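Local coordinates for protein 2-amino-4-hydroxy-6-hydroxymethyldihydropteridine pyrophosphokinase (Haemophilus influenzae, PDB 1CBK) that probably catalyses the transfer of pyrophosphate from ATP to 6-hydroxymethyl-7,8-dihydropterin, a step in folate biosynthesis, at residues 42-46 against 47-51. Residues are numbered along the deposited sequence; the frame is centred on the assembly and turned at random.
Sequences KSKPL and GPQDQ. With ROI (7,8-dihydro-7,7-dimethyl-6-hydroxypterin), chain D.
Q49 turns back toward the backbone of P45 because its CG lies anti to its own carbonyl carbon (chi1 -67°) and the chain bends at chi2 (-60°), which carries the amide to the backbone of 45-47. There NE2 of Q49 donates to O of P45 at 2.9 Å, nearly straight at 164°, and also to O of G47 at 2.9 Å. Both acceptors lie close to the plane of the Q49 amide, whereas the nitrogen sits above each carbonyl plane; the two bonds together fix the amide's rotation. OE1 of Q49 faces the extended chain of K44, 3.1 Å from CE of K44, the two side chains crossing at about a right angle. The Q51 side chain and the P45 ring slide past each other in opposite directions, with CG of Q51 3.6 Å from CB of P45, while NE2 of Q51 meets O of P48 in the carbonyl plane, on a lone pair, at 2.9 Å. N of L46 donates to ligand N1 (3.0 Å), O of K44 and OG of S43 both accept from N2, and O of L46 accepts from N8. N56 adds a further hydrogen bond to the ligand. Loop 47-51 thus folds back on residues 43-46, which, from the end of strand 32-43 onward, line one side of the HPPK pterin pocket.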
ATOM      1  N   LYS A  42       4.963   8.746 -16.682  1.00  6.65           N
ATOM      2  CA  LYS A  42       5.450   9.769 -15.747  1.00  8.42           C
ATOM      3  C   LYS A  42       4.272   9.963 -14.782  1.00  8.57           C
ATOM      4  O   LYS A  42       3.174  10.357 -15.195  1.00 10.05           O
ATOM      5  CB  LYS A  42       5.784  11.068 -16.482  1.00  8.75           C
ATOM      6  CG  LYS A  42       6.399  12.168 -15.586  1.00 12.59           C
ATOM      7  CD  LYS A  42       7.011  13.259 -16.457  1.00 22.60           C
ATOM      8  CE  LYS A  42       7.798  14.289 -15.658  1.00 29.08           C
ATOM      9  NZ  LYS A  42       6.955  15.426 -15.176  1.00 33.42           N
ATOM     10  N   SER A  43       4.505   9.712 -13.503  1.00  9.27           N
ATOM     11  CA  SER A  43       3.441   9.781 -12.527  1.00  9.70           C
ATOM     12  C   SER A  43       3.776  10.664 -11.334  1.00 11.05           C
ATOM     13  O   SER A  43       4.938  10.814 -10.967  1.00 12.39           O
ATOM     14  CB  SER A  43       3.153   8.356 -12.035  1.00  6.05           C
ATOM     15  OG  SER A  43       4.325   7.784 -11.455  1.00  7.04           O
ATOM     16  N   LYS A  44       2.734  11.205 -10.706  1.00 11.27           N
ATOM     17  CA  LYS A  44       2.855  12.052  -9.530  1.00  8.55           C
ATOM     18  C   LYS A  44       3.403  11.186  -8.420  1.00  9.54           C
ATOM     19  O   LYS A  44       3.008  10.017  -8.283  1.00 11.35           O
ATOM     20  CB  LYS A  44       1.461  12.552  -9.160  1.00 13.01           C
ATOM     21  CG  LYS A  44       1.397  13.462  -7.954  1.00 26.67           C
ATOM     22  CD  LYS A  44      -0.044  13.842  -7.612  1.00 34.61           C
ATOM     23  CE  LYS A  44      -0.082  15.145  -6.816  1.00 43.79           C
ATOM     24  NZ  LYS A  44      -1.449  15.485  -6.321  1.00 50.63           N
ATOM     25  N   PRO A  45       4.326  11.715  -7.605  1.00  8.40           N
ATOM     26  CA  PRO A  45       4.888  10.922  -6.510  1.00  8.66           C
ATOM     27  C   PRO A  45       3.861  10.461  -5.469  1.00 10.02           C
ATOM     28  O   PRO A  45       2.918  11.186  -5.159  1.00 11.32           O
ATOM     29  CB  PRO A  45       5.855  11.897  -5.844  1.00  6.46           C
ATOM     30  CG  PRO A  45       6.230  12.807  -6.921  1.00  6.62           C
ATOM     31  CD  PRO A  45       4.948  13.046  -7.649  1.00 10.04           C
ATOM     32  N   LEU A  46       4.010   9.224  -5.007  1.00  9.05           N
ATOM     33  CA  LEU A  46       3.194   8.698  -3.926  1.00 10.28           C
ATOM     34  C   LEU A  46       4.147   8.925  -2.734  1.00 11.27           C
ATOM     35  O   LEU A  46       5.191   8.277  -2.629  1.00 11.41           O
ATOM     36  CB  LEU A  46       2.908   7.187  -4.101  1.00  7.32           C
ATOM     37  CG  LEU A  46       2.275   6.516  -2.863  1.00  7.96           C
ATOM     38  CD1 LEU A  46       0.904   7.190  -2.524  1.00  5.66           C
ATOM     39  CD2 LEU A  46       2.119   5.015  -3.109  1.00  7.12           C
ATOM     40  N   GLY A  47       3.819   9.883  -1.872  1.00 11.69           N
ATOM     41  CA  GLY A  47       4.676  10.184  -0.737  1.00 11.13           C
ATOM     42  C   GLY A  47       4.849  11.688  -0.661  1.00 11.35           C
ATOM     43  O   GLY A  47       3.955  12.427  -1.101  1.00  9.92           O
ATOM     44  N   PRO A  48       5.939  12.183  -0.036  1.00 11.22           N
ATOM     45  CA  PRO A  48       6.195  13.626   0.072  1.00 12.63           C
ATOM     46  C   PRO A  48       6.077  14.196  -1.355  1.00 13.11           C
ATOM     47  O   PRO A  48       6.508  13.549  -2.321  1.00 11.59           O
ATOM     48  CB  PRO A  48       7.648  13.688   0.536  1.00 12.68           C
ATOM     49  CG  PRO A  48       7.838  12.421   1.295  1.00 16.93           C
ATOM     50  CD  PRO A  48       6.990  11.384   0.627  1.00 10.84           C
ATOM     51  N   GLN A  49       5.481  15.376  -1.499  1.00 12.26           N
ATOM     52  CA  GLN A  49       5.299  15.957  -2.830  1.00 10.85           C
ATOM     53  C   GLN A  49       6.456  16.782  -3.351  1.00 11.24           C
ATOM     54  O   GLN A  49       6.484  17.130  -4.528  1.00 10.35           O
ATOM     55  CB  GLN A  49       3.988  16.734  -2.908  1.00 11.12           C
ATOM     56  CG  GLN A  49       2.763  15.834  -2.808  1.00  9.70           C
ATOM     57  CD  GLN A  49       2.724  14.808  -3.914  1.00 13.91           C
ATOM     58  OE1 GLN A  49       2.527  15.145  -5.077  1.00 19.13           O
ATOM     59  NE2 GLN A  49       2.947  13.550  -3.565  1.00 13.40           N
ATOM     60  N   ASP A  50       7.412  17.071  -2.473  1.00 12.15           N
ATOM     61  CA  ASP A  50       8.593  17.846  -2.848  1.00 13.62           C
ATOM     62  C   ASP A  50       9.714  16.970  -3.444  1.00 13.03           C
ATOM     63  O   ASP A  50      10.878  17.037  -3.021  1.00 12.51           O
ATOM     64  CB  ASP A  50       9.109  18.667  -1.642  1.00 13.82           C
ATOM     65  CG  ASP A  50       9.442  17.819  -0.431  1.00 17.39           C
ATOM     66  OD1 ASP A  50       9.105  16.614  -0.405  1.00 18.12           O
ATOM     67  OD2 ASP A  50      10.049  18.369   0.519  1.00 24.46           O
ATOM     68  N   GLN A  51       9.346  16.114  -4.400  1.00 12.21           N
ATOM     69  CA  GLN A  51      10.320  15.237  -5.066  1.00 10.84           C
ATOM     70  C   GLN A  51       9.906  15.185  -6.524  1.00 10.07           C
ATOM     71  O   GLN A  51       8.761  15.538  -6.854  1.00 11.40           O
ATOM     72  CB  GLN A  51      10.347  13.834  -4.443  1.00  9.83           C
ATOM     73  CG  GLN A  51       9.083  13.027  -4.610  1.00  5.84           C
ATOM     74  CD  GLN A  51       9.199  11.665  -3.938  1.00 12.21           C
ATOM     75  OE1 GLN A  51      10.155  10.924  -4.177  1.00  7.89           O
ATOM     76  NE2 GLN A  51       8.252  11.356  -3.059  1.00 10.65           N
TER
HETATM   77  N1  ROI D 601       5.673   7.214  -6.544  1.00  4.07           N
HETATM   78  C2  ROI D 601       5.527   6.956  -7.890  1.00  3.61           C
HETATM   79  N2  ROI D 601       4.706   7.773  -8.602  1.00  3.50           N
HETATM   80  N3  ROI D 601       6.161   5.938  -8.519  1.00  5.78           N
HETATM   81  C4  ROI D 601       6.975   5.086  -7.858  1.00  2.56           C
HETATM   82  O4  ROI D 601       7.594   4.175  -8.432  1.00  9.20           O
HETATM   83  C4A ROI D 601       7.137   5.259  -6.444  1.00  3.34           C
HETATM   84  N5  ROI D 601       7.895   4.449  -5.766  1.00  6.10           N
HETATM   85  C6  ROI D 601       8.105   4.554  -4.406  1.00 10.62           C
HETATM   86  C7  ROI D 601       7.265   5.580  -3.599  1.00 11.39           C
HETATM   87  C16 ROI D 601       6.045   4.872  -2.893  1.00  7.11           C
HETATM   88  C15 ROI D 601       8.145   6.341  -2.598  1.00  9.55           C
HETATM   89  N8  ROI D 601       6.608   6.598  -4.476  1.00  8.75           N
HETATM   90  C8A ROI D 601       6.433   6.399  -5.834  1.00  6.18           C
HETATM   91  O9  ROI D 601       8.980   3.766  -3.923  1.00 13.26           O